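PDB 4TX3: peptide synthetase, module 7 from Actinoplanes teichomyceticus, which probably recruits, as a condensation-type X-domain, the cytochrome P450 oxygenases that crosslink the peptide of a teicoplanin-type antibiotic on its synthetase. Local coordinates for residues Ala64-Thr73 / Gln83-Val91; Leu176-Trp186 / Leu294-Phe304. All blocks are in the same frame, centred on the assembly; numbering follows the deposited sequence.

Contact 1. Residues Ala64-Thr73 / Gln83-Val91; sequences AARHEILRTT and QHIHDAAPV
Arg71 binds the 83-91 segment through both its side chain and its backbone. Arg71 NH1 donates to His86 O at 2.8 Å, with that oxygen in the guanidinium plane. Asp87 O lies over one face of the group. CG and CD pass close to the same His86 carbonyl. The chain starts with CG between the backbone N and the carbonyl carbon (chi1 40°) and then runs extended to NE. This brings Arg71 NE to Ala64 O (2.7 Å) and its NH2 to Ala65 O, near the end of helix 53-66. Three carbonyls therefore fix the rotation of the guanidinium. Arg71 O in turn accepts from His86 N. Strands 72-73 and 84-85 form a short antiparallel beta hairpin. Thr73 and His84 are its hydrogen-bonded pair, and Thr72 and Ile85 the non-hydrogen-bonded one. Thr73 OG1 meets the edge of the His86 ring, 2.9 Å from NE2, in a hydrogen bond where either may donate. Ile85 lies beside Thr72 and also covers Glu68: its CG2 is 3.9 Å from Glu68 CG. Glu68 OE2 forms a salt bridge with Arg13. Thr72 OG1 donates to Glu68 O at 2.6 Å and accepts a hydrogen bond from a water that also donates to Gln83 OE1.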
# COMPACT_ATOMS: atom_id res chain seq x y z
N ALA B 64 19.56 8.72 -0.75
CA ALA B 64 19.75 10.04 -0.16
C ALA B 64 19.73 11.10 -1.25
O ALA B 64 19.39 12.26 -0.99
CB ALA B 64 21.05 10.12 0.64
N ALA B 65 20.10 10.71 -2.47
CA ALA B 65 20.01 11.64 -3.59
C ALA B 65 18.55 12.02 -3.79
O ALA B 65 18.22 13.18 -3.98
CB ALA B 65 20.61 11.05 -4.86
N ARG B 66 17.68 11.02 -3.70
CA ARG B 66 16.24 11.21 -3.88
C ARG B 66 15.63 12.05 -2.75
O ARG B 66 14.77 12.90 -3.02
CB ARG B 66 15.57 9.83 -3.98
CG ARG B 66 14.06 9.82 -4.14
CD ARG B 66 13.61 8.39 -4.47
NE ARG B 66 12.18 8.18 -4.29
CZ ARG B 66 11.26 8.50 -5.21
NH1 ARG B 66 11.62 9.03 -6.37
NH2 ARG B 66 9.98 8.28 -4.96
N HIS B 67 16.07 11.82 -1.51
CA HIS B 67 15.50 12.47 -0.32
C HIS B 67 16.48 13.44 0.35
O HIS B 67 17.39 13.00 1.06
CB HIS B 67 15.08 11.42 0.71
CG HIS B 67 14.06 10.44 0.22
ND1 HIS B 67 12.71 10.69 0.26
CD2 HIS B 67 14.20 9.21 -0.32
CE1 HIS B 67 12.05 9.65 -0.23
NE2 HIS B 67 12.93 8.74 -0.59
N GLU B 68 16.27 14.74 0.17
CA GLU B 68 17.17 15.75 0.74
C GLU B 68 17.41 15.62 2.24
O GLU B 68 18.52 15.87 2.71
CB GLU B 68 16.64 17.15 0.46
CG GLU B 68 16.80 17.57 -0.97
CD GLU B 68 16.07 18.86 -1.28
OE1 GLU B 68 15.46 19.46 -0.34
OE2 GLU B 68 16.09 19.27 -2.46
N ILE B 69 16.38 15.25 2.99
CA ILE B 69 16.53 15.20 4.44
C ILE B 69 17.62 14.21 4.89
O ILE B 69 18.23 14.43 5.93
CB ILE B 69 15.19 14.86 5.15
CG1 ILE B 69 15.31 15.22 6.64
CG2 ILE B 69 14.74 13.39 4.87
CD1 ILE B 69 14.04 15.13 7.39
N LEU B 70 17.88 13.15 4.10
CA LEU B 70 18.96 12.21 4.39
C LEU B 70 20.38 12.75 4.09
O LEU B 70 21.39 12.11 4.43
CB LEU B 70 18.76 10.92 3.60
CG LEU B 70 17.54 10.07 3.91
CD1 LEU B 70 17.61 8.79 3.08
CD2 LEU B 70 17.48 9.77 5.39
N ARG B 71 20.47 13.89 3.41
CA ARG B 71 21.76 14.56 3.24
C ARG B 71 21.65 15.96 3.85
O ARG B 71 22.22 16.93 3.35
CB ARG B 71 22.18 14.62 1.76
CG ARG B 71 21.05 14.89 0.78
CD ARG B 71 21.52 14.70 -0.66
NE ARG B 71 20.41 14.65 -1.62
CZ ARG B 71 19.90 15.73 -2.22
NH1 ARG B 71 20.39 16.94 -1.96
NH2 ARG B 71 18.89 15.59 -3.08
N THR B 72 20.91 16.05 4.93
CA THR B 72 20.78 17.30 5.66
C THR B 72 21.52 17.22 6.99
O THR B 72 21.43 16.22 7.70
CB THR B 72 19.30 17.63 5.91
OG1 THR B 72 18.60 17.63 4.67
CG2 THR B 72 19.17 18.99 6.56
N THR B 73 22.26 18.27 7.33
CA THR B 73 22.81 18.44 8.66
C THR B 73 22.10 19.59 9.30
O THR B 73 21.39 20.32 8.61
CB THR B 73 24.33 18.71 8.66
OG1 THR B 73 24.63 19.76 7.73
CG2 THR B 73 25.10 17.44 8.32
N GLN B 83 18.23 23.84 8.44
CA GLN B 83 18.53 22.63 7.70
C GLN B 83 19.54 22.96 6.60
O GLN B 83 19.24 23.69 5.66
CB GLN B 83 17.26 22.03 7.11
CG GLN B 83 16.19 21.76 8.14
CD GLN B 83 15.10 20.82 7.64
OE1 GLN B 83 15.38 19.72 7.18
NE2 GLN B 83 13.85 21.28 7.71
N HIS B 84 20.75 22.43 6.73
CA HIS B 84 21.74 22.55 5.68
C HIS B 84 21.72 21.32 4.73
O HIS B 84 22.17 20.23 5.08
CB HIS B 84 23.15 22.73 6.25
CG HIS B 84 24.17 23.04 5.21
ND1 HIS B 84 25.01 24.14 5.29
CD2 HIS B 84 24.47 22.43 4.04
CE1 HIS B 84 25.79 24.17 4.22
NE2 HIS B 84 25.48 23.15 3.45
N ILE B 85 21.22 21.54 3.53
CA ILE B 85 21.03 20.47 2.57
C ILE B 85 22.26 20.30 1.68
O ILE B 85 22.56 21.15 0.86
CB ILE B 85 19.78 20.74 1.72
CG1 ILE B 85 18.55 20.83 2.65
CG2 ILE B 85 19.60 19.69 0.64
CD1 ILE B 85 17.31 21.43 1.98
N HIS B 86 22.98 19.21 1.87
CA HIS B 86 24.15 18.91 1.04
C HIS B 86 23.72 18.30 -0.30
O HIS B 86 22.65 17.69 -0.40
CB HIS B 86 25.09 17.96 1.79
CG HIS B 86 25.55 18.49 3.12
ND1 HIS B 86 26.75 19.15 3.29
CD2 HIS B 86 24.95 18.49 4.34
CE1 HIS B 86 26.88 19.51 4.55
NE2 HIS B 86 25.80 19.12 5.21
N ASP B 87 24.56 18.47 -1.32
CA ASP B 87 24.34 17.85 -2.63
C ASP B 87 24.28 16.33 -2.58
O ASP B 87 23.57 15.71 -3.37
CB ASP B 87 25.46 18.23 -3.59
CG ASP B 87 25.30 19.63 -4.13
OD1 ASP B 87 24.19 20.19 -4.01
OD2 ASP B 87 26.30 20.14 -4.68
N ALA B 88 25.06 15.73 -1.69
CA ALA B 88 25.06 14.29 -1.52
C ALA B 88 25.37 13.84 -0.09
O ALA B 88 25.85 14.62 0.74
CB ALA B 88 26.04 13.66 -2.48
N ALA B 89 25.06 12.58 0.18
CA ALA B 89 25.47 11.92 1.43
C ALA B 89 26.58 10.93 1.12
O ALA B 89 26.45 10.10 0.20
CB ALA B 89 24.29 11.22 2.10
N PRO B 90 27.69 11.03 1.86
CA PRO B 90 28.82 10.13 1.67
C PRO B 90 28.43 8.73 2.08
O PRO B 90 27.94 8.55 3.19
CB PRO B 90 29.90 10.68 2.62
CG PRO B 90 29.33 12.00 3.16
CD PRO B 90 27.86 11.89 3.04
N VAL B 91 28.60 7.73 1.22
CA VAL B 91 28.40 6.37 1.67
C VAL B 91 29.63 5.55 1.34
O VAL B 91 30.02 5.48 0.18
CB VAL B 91 27.17 5.70 1.03
CG1 VAL B 91 27.06 4.25 1.49
CG2 VAL B 91 25.90 6.47 1.36
O HOH W 1 15.89 18.60 4.64

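Contact 2. Residues Leu176-Trp186 / Leu294-Phe304; sequences LALQFADYAIW and LIDLEPMIGPF
Phe304 stands with its edge over the face of Tyr183. Phe304 CE1 lies above the centre of the tyrosine ring, 3.7 Å from Tyr183 CG, and the planes meet at 76°. Phe180 turns its own edge toward the face of Phe304 in an offset edge-to-face pair, planes at 68°. Over one face of Phe180 sits Pro303, whose CD is 3.4 Å from Phe180 CZ. Phe180 CG is anti to the backbone N (chi1 -168°), which carries the ring across to the Gly302-Phe304 turn. The cluster fastens the start of helix 180-191 to the loop between strands 281-288 and 306-313. Pro303 is the centre of an inverse gamma turn there. Where the chain leads into the helix, Met300 bends at its last torsion and lays CE 3.1 Å from Leu178 O, a tight approach. Met300 SD packs on Leu178 CB at 3.8 Å. Leu178 CD1 rests on Asp296 CB, 3.5 Å away. Asp182 OD2 accepts from Gln179 N, the N-cap residue, at 2.9 Å. One water accepts from Leu178 N and donates to Asp296 O. A second links Tyr183 OH with Phe304 O. Direct contact between the segments is thus aromatic and apolar packing, while the polar links run through water. The hold of this contact therefore rests on how closely its rings and apolar chains fit.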
# COMPACT_ATOMS: atom_id res chain seq x y z
N LEU B 176 10.87 13.52 -6.49
CA LEU B 176 9.75 13.80 -5.59
C LEU B 176 9.11 15.12 -5.98
O LEU B 176 9.78 16.02 -6.50
CB LEU B 176 10.21 13.87 -4.13
CG LEU B 176 10.72 12.59 -3.47
CD1 LEU B 176 11.21 12.86 -2.06
CD2 LEU B 176 9.62 11.55 -3.48
N ALA B 177 7.82 15.26 -5.74
CA ALA B 177 7.18 16.53 -5.98
C ALA B 177 7.58 17.50 -4.86
O ALA B 177 7.92 18.65 -5.10
CB ALA B 177 5.66 16.38 -6.06
N LEU B 178 7.58 16.98 -3.64
CA LEU B 178 8.00 17.72 -2.45
C LEU B 178 9.22 17.12 -1.79
O LEU B 178 9.31 15.91 -1.62
CB LEU B 178 6.86 17.76 -1.42
CG LEU B 178 5.56 18.38 -1.91
CD1 LEU B 178 4.60 18.43 -0.76
CD2 LEU B 178 5.83 19.77 -2.47
N GLN B 179 10.17 17.98 -1.42
CA GLN B 179 11.23 17.64 -0.46
C GLN B 179 10.85 18.10 0.95
O GLN B 179 9.97 18.96 1.11
CB GLN B 179 12.55 18.27 -0.88
CG GLN B 179 13.06 17.75 -2.19
CD GLN B 179 13.51 16.30 -2.11
OE1 GLN B 179 13.82 15.78 -1.03
NE2 GLN B 179 13.54 15.64 -3.27
N PHE B 180 11.49 17.56 1.99
CA PHE B 180 11.09 17.89 3.35
C PHE B 180 11.16 19.39 3.66
O PHE B 180 10.36 19.88 4.44
CB PHE B 180 11.91 17.13 4.40
CG PHE B 180 11.32 17.21 5.78
CD1 PHE B 180 10.14 16.56 6.08
CD2 PHE B 180 11.91 17.99 6.76
CE1 PHE B 180 9.56 16.66 7.35
CE2 PHE B 180 11.35 18.09 8.03
CZ PHE B 180 10.18 17.42 8.33
N ALA B 181 12.10 20.10 3.05
CA ALA B 181 12.24 21.54 3.25
C ALA B 181 10.96 22.29 2.84
O ALA B 181 10.64 23.34 3.43
CB ALA B 181 13.44 22.08 2.46
N ASP B 182 10.26 21.76 1.84
CA ASP B 182 9.00 22.34 1.39
C ASP B 182 7.90 22.18 2.47
O ASP B 182 7.09 23.08 2.68
CB ASP B 182 8.55 21.69 0.07
CG ASP B 182 9.61 21.81 -1.05
OD1 ASP B 182 10.19 22.90 -1.23
OD2 ASP B 182 9.86 20.80 -1.75
N TYR B 183 7.88 21.03 3.14
CA TYR B 183 6.99 20.80 4.28
C TYR B 183 7.33 21.74 5.44
O TYR B 183 6.44 22.36 6.03
CB TYR B 183 7.06 19.34 4.74
CG TYR B 183 6.13 19.01 5.87
CD1 TYR B 183 4.76 18.86 5.65
CD2 TYR B 183 6.60 18.87 7.17
CE1 TYR B 183 3.88 18.58 6.71
CE2 TYR B 183 5.74 18.59 8.23
CZ TYR B 183 4.38 18.44 8.00
OH TYR B 183 3.53 18.17 9.06
N ALA B 184 8.62 21.85 5.76
CA ALA B 184 9.08 22.71 6.86
C ALA B 184 8.68 24.18 6.65
O ALA B 184 8.28 24.86 7.60
CB ALA B 184 10.59 22.60 7.03
N ILE B 185 8.79 24.65 5.42
CA ILE B 185 8.48 26.04 5.11
C ILE B 185 6.98 26.26 5.16
O ILE B 185 6.51 27.34 5.52
CB ILE B 185 9.03 26.45 3.73
CG1 ILE B 185 10.56 26.56 3.80
CG2 ILE B 185 8.43 27.78 3.28
CD1 ILE B 185 11.23 26.56 2.45
N TRP B 186 6.23 25.22 4.81
CA TRP B 186 4.78 25.24 4.91
C TRP B 186 4.32 25.39 6.36
O TRP B 186 3.46 26.23 6.67
CB TRP B 186 4.21 23.96 4.32
CG TRP B 186 2.73 23.84 4.39
CD1 TRP B 186 1.82 24.59 3.72
CD2 TRP B 186 1.99 22.87 5.14
NE1 TRP B 186 0.55 24.16 4.01
CE2 TRP B 186 0.62 23.11 4.88
CE3 TRP B 186 2.35 21.84 6.01
CZ2 TRP B 186 -0.39 22.35 5.45
CZ3 TRP B 186 1.34 21.07 6.58
CH2 TRP B 186 -0.01 21.33 6.30
N LEU B 294 -2.87 14.25 2.43
CA LEU B 294 -1.76 14.94 1.80
C LEU B 294 -0.98 13.99 0.90
O LEU B 294 -0.04 13.34 1.35
CB LEU B 294 -0.84 15.56 2.86
CG LEU B 294 -1.53 16.58 3.79
CD1 LEU B 294 -0.52 17.34 4.62
CD2 LEU B 294 -2.38 17.55 2.99
N ILE B 295 -1.39 13.90 -0.36
CA ILE B 295 -0.87 12.87 -1.26
C ILE B 295 0.63 12.98 -1.58
O ILE B 295 1.32 11.96 -1.72
CB ILE B 295 -1.68 12.84 -2.59
CG1 ILE B 295 -2.96 12.04 -2.38
CG2 ILE B 295 -0.88 12.23 -3.73
CD1 ILE B 295 -3.58 11.54 -3.68
N ASP B 296 1.15 14.20 -1.64
CA ASP B 296 2.57 14.40 -1.92
C ASP B 296 3.51 13.96 -0.81
O ASP B 296 4.71 13.85 -1.04
CB ASP B 296 2.84 15.86 -2.25
CG ASP B 296 2.37 16.24 -3.64
OD1 ASP B 296 2.06 15.33 -4.43
OD2 ASP B 296 2.32 17.46 -3.94
N LEU B 297 2.99 13.75 0.40
CA LEU B 297 3.82 13.26 1.50
C LEU B 297 3.99 11.73 1.52
O LEU B 297 4.93 11.23 2.15
CB LEU B 297 3.26 13.70 2.84
CG LEU B 297 2.95 15.19 3.03
CD1 LEU B 297 2.37 15.40 4.41
CD2 LEU B 297 4.20 16.02 2.81
N GLU B 298 3.07 11.00 0.88
CA GLU B 298 3.09 9.54 0.92
C GLU B 298 4.46 8.97 0.55
O GLU B 298 4.99 8.15 1.30
CB GLU B 298 2.01 8.94 0.01
CG GLU B 298 1.86 7.42 0.10
CD GLU B 298 2.92 6.62 -0.71
OE1 GLU B 298 3.34 7.08 -1.79
OE2 GLU B 298 3.33 5.53 -0.25
N PRO B 299 5.05 9.40 -0.58
CA PRO B 299 6.32 8.79 -0.96
C PRO B 299 7.58 9.38 -0.26
O PRO B 299 8.71 9.09 -0.68
CB PRO B 299 6.38 9.06 -2.46
CG PRO B 299 5.65 10.34 -2.63
CD PRO B 299 4.58 10.37 -1.60
N MET B 300 7.40 10.19 0.78
CA MET B 300 8.52 10.91 1.38
C MET B 300 9.05 10.29 2.66
O MET B 300 8.32 9.63 3.39
CB MET B 300 8.12 12.35 1.71
CG MET B 300 7.60 13.15 0.55
SD MET B 300 7.25 14.88 0.97
CE MET B 300 8.86 15.47 1.46
N ILE B 301 10.33 10.55 2.93
CA ILE B 301 10.95 10.29 4.23
C ILE B 301 10.96 11.60 5.05
O ILE B 301 11.23 12.67 4.51
CB ILE B 301 12.39 9.74 4.06
CG1 ILE B 301 12.35 8.32 3.46
CG2 ILE B 301 13.18 9.82 5.37
CD1 ILE B 301 13.69 7.76 3.06
N GLY B 302 10.64 11.51 6.34
CA GLY B 302 10.61 12.68 7.19
C GLY B 302 9.98 12.38 8.54
O GLY B 302 9.30 11.37 8.71
N PRO B 303 10.24 13.24 9.52
CA PRO B 303 9.60 13.09 10.84
C PRO B 303 8.15 13.58 10.80
O PRO B 303 7.80 14.58 11.45
CB PRO B 303 10.46 13.98 11.73
CG PRO B 303 10.97 15.05 10.80
CD PRO B 303 11.21 14.34 9.49
N PHE B 304 7.32 12.87 10.04
CA PHE B 304 5.94 13.26 9.81
C PHE B 304 4.96 12.79 10.89
O PHE B 304 3.85 13.31 10.96
CB PHE B 304 5.45 12.73 8.47
CG PHE B 304 6.09 13.37 7.29
CD1 PHE B 304 5.84 14.72 7.00
CD2 PHE B 304 6.94 12.64 6.47
CE1 PHE B 304 6.44 15.32 5.92
CE2 PHE B 304 7.55 13.24 5.37
CZ PHE B 304 7.29 14.58 5.09
O HOH W 2 6.88 14.42 -2.78
O HOH W 3 2.39 15.38 9.04

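How the contacts relate
Contacts 1 and 2 lie on the same side of the chain's centre, with their own centres about 14 Å apart. Gln179, the N-cap residue of contact 2, joins them. Gln179 OE1 is 2.9 Å from Glu68 N and Gln179 NE2 3.0 Å from Arg66 O, both probable hydrogen bonds. His67 of contact 1 packs on Leu176 and Pro299. Phe180 also touches Ile69 and Gln83, and Ile85 of strand 84-85 touches Ala181. Helix 180-191 thus meets both the hairpin and the 294-304 loop. Gly302 of contact 2 hydrogen-bonds by its backbone to Asp147, in HRIAADD, the probable counterpart of the condensation-domain motif HHxxxDG. Its second histidine and glycine are replaced, consistent with loss of condensation activity.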